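Local coordinates for protein putative acetamidase/formamidase (Yersinia enterocolitica subsp. palearctica serotype O:3, PDB 5UBU) that probably hydrolyses carbon-nitrogen bonds other than peptide bonds in linear amides, and binds sodium ions, at residues Y166-E178 with H190-G202. Residues are numbered along the deposited sequence; the frame is centred on the assembly and turned at random.
Sequences YKPHIGTLSVSPE and HGGNMDVPDIGPG. With NA (sodium ion), chain H.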
loop_
_atom_site.group_PDB
_atom_site.type_symbol
_atom_site.label_atom_id
_atom_site.label_comp_id
_atom_site.label_asym_id
_atom_site.label_seq_id
_atom_site.Cartn_x
_atom_site.Cartn_y
_atom_site.Cartn_z
ATOM N N TYR B 166 -10.682 29.369 -14.077
ATOM C CA TYR B 166 -9.694 28.825 -14.996
ATOM C C TYR B 166 -8.325 28.857 -14.317
ATOM O O TYR B 166 -7.714 29.912 -14.185
ATOM C CB TYR B 166 -9.708 29.638 -16.303
ATOM C CG TYR B 166 -8.675 29.244 -17.331
ATOM C CD1 TYR B 166 -8.810 28.068 -18.072
ATOM C CD2 TYR B 166 -7.587 30.078 -17.610
ATOM C CE1 TYR B 166 -7.862 27.710 -19.027
ATOM C CE2 TYR B 166 -6.644 29.729 -18.561
ATOM C CZ TYR B 166 -6.785 28.546 -19.262
ATOM O OH TYR B 166 -5.847 28.195 -20.198
ATOM N N LYS B 167 -7.885 27.692 -13.835
ATOM C CA LYS B 167 -6.584 27.528 -13.178
ATOM C C LYS B 167 -5.824 26.475 -13.974
ATOM O O LYS B 167 -5.741 25.321 -13.564
ATOM C CB LYS B 167 -6.769 27.063 -11.733
ATOM C CG LYS B 167 -7.492 28.049 -10.821
ATOM C CD LYS B 167 -6.658 29.281 -10.470
ATOM C CE LYS B 167 -5.518 28.920 -9.525
ATOM N NZ LYS B 167 -6.029 28.316 -8.246
ATOM N N PRO B 168 -5.268 26.864 -15.122
ATOM C CA PRO B 168 -4.579 25.885 -15.941
ATOM C C PRO B 168 -3.224 25.434 -15.397
ATOM O O PRO B 168 -2.594 26.147 -14.611
ATOM C CB PRO B 168 -4.385 26.627 -17.261
ATOM C CG PRO B 168 -4.189 28.039 -16.829
ATOM C CD PRO B 168 -5.137 28.222 -15.678
ATOM N N HIS B 169 -2.815 24.237 -15.806
ATOM C CA HIS B 169 -1.526 23.667 -15.421
ATOM C C HIS B 169 -1.206 22.506 -16.342
ATOM O O HIS B 169 -2.094 21.941 -16.985
ATOM C CB HIS B 169 -1.524 23.184 -13.975
ATOM C CG HIS B 169 -2.487 22.076 -13.707
ATOM N ND1 HIS B 169 -3.812 22.309 -13.405
ATOM C CD2 HIS B 169 -2.325 20.731 -13.685
ATOM C CE1 HIS B 169 -4.430 21.158 -13.221
ATOM N NE2 HIS B 169 -3.550 20.181 -13.381
ATOM N N ILE B 170 0.073 22.159 -16.391
ATOM C CA ILE B 170 0.561 21.067 -17.215
ATOM C C ILE B 170 0.552 19.762 -16.428
ATOM O O ILE B 170 1.087 19.678 -15.330
ATOM C CB ILE B 170 1.982 21.380 -17.733
ATOM C CG1 ILE B 170 1.944 22.563 -18.716
ATOM C CG2 ILE B 170 2.609 20.166 -18.406
ATOM C CD1 ILE B 170 1.176 22.297 -19.998
ATOM N N GLY B 171 -0.067 18.748 -17.011
ATOM C CA GLY B 171 -0.158 17.434 -16.395
ATOM C C GLY B 171 1.097 16.617 -16.617
ATOM O O GLY B 171 1.544 15.929 -15.707
ATOM N N THR B 172 1.655 16.686 -17.825
ATOM C CA THR B 172 2.871 15.944 -18.171
ATOM C C THR B 172 4.025 16.857 -18.576
ATOM O O THR B 172 4.005 17.447 -19.645
ATOM C CB THR B 172 2.647 14.946 -19.335
ATOM O OG1 THR B 172 2.244 15.655 -20.514
ATOM C CG2 THR B 172 1.591 13.903 -18.979
ATOM N N LEU B 173 5.017 16.967 -17.704
ATOM C CA LEU B 173 6.209 17.768 -17.952
ATOM C C LEU B 173 7.370 16.849 -17.587
ATOM O O LEU B 173 7.455 16.375 -16.459
ATOM C CB LEU B 173 6.217 19.039 -17.102
ATOM C CG LEU B 173 7.384 20.000 -17.361
ATOM C CD1 LEU B 173 7.373 20.486 -18.811
ATOM C CD2 LEU B 173 7.358 21.183 -16.400
ATOM N N SER B 174 8.267 16.586 -18.530
ATOM C CA SER B 174 9.361 15.662 -18.244
ATOM C C SER B 174 10.593 15.788 -19.114
ATOM O O SER B 174 10.611 16.514 -20.100
ATOM C CB SER B 174 8.824 14.233 -18.396
ATOM O OG SER B 174 8.303 14.027 -19.691
ATOM N N VAL B 175 11.629 15.067 -18.698
ATOM C CA VAL B 175 12.882 14.974 -19.436
ATOM C C VAL B 175 13.147 13.482 -19.631
ATOM O O VAL B 175 12.610 12.653 -18.899
ATOM C CB VAL B 175 14.052 15.691 -18.744
ATOM C CG1 VAL B 175 13.853 17.191 -18.806
ATOM C CG2 VAL B 175 14.224 15.225 -17.308
ATOM N N SER B 176 13.954 13.138 -20.623
ATOM C CA SER B 176 14.244 11.736 -20.906
ATOM C C SER B 176 15.083 11.018 -19.861
ATOM O O SER B 176 15.951 11.621 -19.252
ATOM C CB SER B 176 14.990 11.611 -22.232
ATOM O OG SER B 176 15.381 10.267 -22.471
ATOM N N PRO B 177 14.771 9.728 -19.615
ATOM C CA PRO B 177 15.622 8.920 -18.764
ATOM C C PRO B 177 16.921 8.663 -19.531
ATOM O O PRO B 177 17.000 8.972 -20.719
ATOM C CB PRO B 177 14.838 7.617 -18.612
ATOM C CG PRO B 177 13.426 8.020 -18.731
ATOM C CD PRO B 177 13.405 9.166 -19.698
ATOM N N GLU B 178 17.916 8.084 -18.877
ATOM C CA GLU B 178 19.181 7.819 -19.544
ATOM C C GLU B 178 19.017 6.809 -20.678
ATOM O O GLU B 178 19.418 7.086 -21.816
ATOM C CB GLU B 178 20.232 7.331 -18.544
ATOM C CG GLU B 178 21.613 7.180 -19.162
ATOM C CD GLU B 178 22.697 6.841 -18.161
ATOM O OE1 GLU B 178 23.828 6.603 -18.624
ATOM O OE2 GLU B 178 22.439 6.813 -16.932
ATOM N N HIS B 190 11.824 11.350 -13.507
ATOM C CA HIS B 190 12.121 12.178 -14.674
ATOM C C HIS B 190 11.025 13.219 -14.904
ATOM O O HIS B 190 11.113 14.021 -15.837
ATOM C CB HIS B 190 12.199 11.283 -15.909
ATOM C CG HIS B 190 10.868 10.770 -16.367
ATOM N ND1 HIS B 190 10.074 9.958 -15.587
ATOM C CD2 HIS B 190 10.205 10.925 -17.536
ATOM C CE1 HIS B 190 8.967 9.659 -16.241
ATOM N NE2 HIS B 190 9.021 10.231 -17.429
ATOM N N GLY B 191 10.003 13.202 -14.048
ATOM C CA GLY B 191 8.848 14.082 -14.161
ATOM C C GLY B 191 7.727 13.179 -14.656
ATOM O O GLY B 191 7.366 12.205 -13.990
ATOM N N GLY B 192 7.172 13.501 -15.820
ATOM C CA GLY B 192 6.120 12.681 -16.414
ATOM C C GLY B 192 4.715 13.154 -16.102
ATOM O O GLY B 192 4.496 14.339 -15.843
ATOM N N ASN B 193 3.771 12.209 -16.121
ATOM C CA ASN B 193 2.354 12.478 -15.872
ATOM C C ASN B 193 2.103 12.638 -14.368
ATOM O O ASN B 193 1.486 11.786 -13.719
ATOM C CB ASN B 193 1.510 11.335 -16.457
ATOM C CG ASN B 193 0.027 11.640 -16.475
ATOM O OD1 ASN B 193 -0.377 12.798 -16.493
ATOM N ND2 ASN B 193 -0.790 10.597 -16.512
HETATM N N MSE B 194 2.580 13.754 -13.830
HETATM C CA MSE B 194 2.462 14.050 -12.404
HETATM C C MSE B 194 1.107 14.563 -11.998
HETATM O O MSE B 194 0.658 14.305 -10.886
HETATM C CB MSE B 194 3.496 15.112 -12.037
HETATM C CG MSE B 194 4.921 14.614 -12.259
HETATM SE SE MSE B 194 6.203 16.074 -11.974
HETATM C CE MSE B 194 5.799 17.194 -13.540
ATOM N N ASP B 195 0.456 15.305 -12.885
ATOM C CA ASP B 195 -0.856 15.884 -12.606
ATOM C C ASP B 195 -0.868 16.627 -11.257
ATOM O O ASP B 195 -1.683 16.350 -10.387
ATOM C CB ASP B 195 -1.948 14.809 -12.652
ATOM C CG ASP B 195 -2.117 14.172 -14.031
ATOM O OD1 ASP B 195 -1.767 14.795 -15.059
ATOM O OD2 ASP B 195 -2.639 13.037 -14.083
ATOM N N VAL B 196 0.075 17.551 -11.096
ATOM C CA VAL B 196 0.183 18.375 -9.896
ATOM C C VAL B 196 -0.357 19.752 -10.294
ATOM O O VAL B 196 0.272 20.440 -11.102
ATOM C CB VAL B 196 1.645 18.478 -9.402
ATOM C CG1 VAL B 196 1.770 19.494 -8.270
ATOM C CG2 VAL B 196 2.146 17.118 -8.948
ATOM N N PRO B 197 -1.515 20.160 -9.734
ATOM C CA PRO B 197 -2.166 21.446 -10.063
ATOM C C PRO B 197 -1.290 22.689 -9.990
ATOM O O PRO B 197 -1.569 23.671 -10.678
ATOM C CB PRO B 197 -3.271 21.565 -9.014
ATOM C CG PRO B 197 -3.573 20.168 -8.625
ATOM C CD PRO B 197 -2.290 19.400 -8.736
ATOM N N ASP B 198 -0.248 22.642 -9.169
ATOM C CA ASP B 198 0.659 23.785 -8.974
ATOM C C ASP B 198 1.604 24.081 -10.145
ATOM O O ASP B 198 2.165 25.174 -10.221
ATOM C CB ASP B 198 1.481 23.549 -7.713
ATOM C CG ASP B 198 0.623 23.365 -6.489
ATOM O OD1 ASP B 198 0.120 24.359 -5.939
ATOM O OD2 ASP B 198 0.491 22.218 -6.048
ATOM N N ILE B 199 1.770 23.123 -11.051
ATOM C CA ILE B 199 2.656 23.278 -12.206
ATOM C C ILE B 199 1.938 24.024 -13.338
ATOM O O ILE B 199 1.632 23.466 -14.392
ATOM C CB ILE B 199 3.205 21.900 -12.649
ATOM C CG1 ILE B 199 4.005 21.303 -11.488
ATOM C CG2 ILE B 199 4.100 22.021 -13.885
ATOM C CD1 ILE B 199 4.502 19.902 -11.737
ATOM N N GLY B 200 1.677 25.304 -13.090
ATOM C CA GLY B 200 1.005 26.173 -14.058
ATOM C C GLY B 200 1.707 27.519 -14.158
ATOM O O GLY B 200 2.839 27.673 -13.686
ATOM N N PRO B 201 1.042 28.507 -14.785
ATOM C CA PRO B 201 1.614 29.846 -14.913
ATOM C C PRO B 201 2.110 30.357 -13.575
ATOM O O PRO B 201 1.405 30.245 -12.581
ATOM C CB PRO B 201 0.446 30.678 -15.419
ATOM C CG PRO B 201 -0.382 29.706 -16.189
ATOM C CD PRO B 201 -0.245 28.385 -15.497
ATOM N N GLY B 202 3.330 30.879 -13.557
ATOM C CA GLY B 202 3.943 31.390 -12.335
ATOM C C GLY B 202 4.743 30.360 -11.559
ATOM O O GLY B 202 5.157 30.633 -10.434
HETATM NA NA NA H . -2.493 13.487 -16.753
HETATM O O HOH W 1 1.678 18.062 -13.394
HETATM O O HOH W 2 -4.215 11.293 -15.916
#
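The imidazole of H169 lies flat against the turn V196-I199: P197 CA sits over the middle of the ring, 3.6 Å from its centroid, a CH-pi contact. With CG between the backbone N and the carbonyl carbon (chi1 63°), the ring lies over the turn, while Q225 takes its NE2. Just behind, I170 N bonds to I199 O at 2.9 Å, and the CG2 methyl of I199 rests against I170 CB and L173 CD2.

The chain then turns a corner at G171, whose bare CA faces the carboxylate of D195. G171 O receives D195 N on a lone pair, nearly straight at 173°. Water 1 ties I170 O and G171 O to V196 N.

Beyond the corner, strand 172-175 runs antiparallel to 191-193, with L173 and G192 as a hydrogen-bonded pair. S174 CB lies beside the backbone of G192. The methyl CE of M194, a selenomethionine, packs on L173 CB at 4.0 Å. T172 CG2 lies against the OD1 side of the N193 amide, whose ND2 is hydrogen-bonded to L185 O.

N193 OD1 (2.2 Å) and both carboxylate oxygens of D195 bind one sodium ion, which D220 also ligates, with water 2 at 2.9 Å from the ion. Since the backbone of G171 holds D195 and the methyl of T172 backs N193, strand 169-175 is placed to act as a second shell, consistent with holding these two ligands in position.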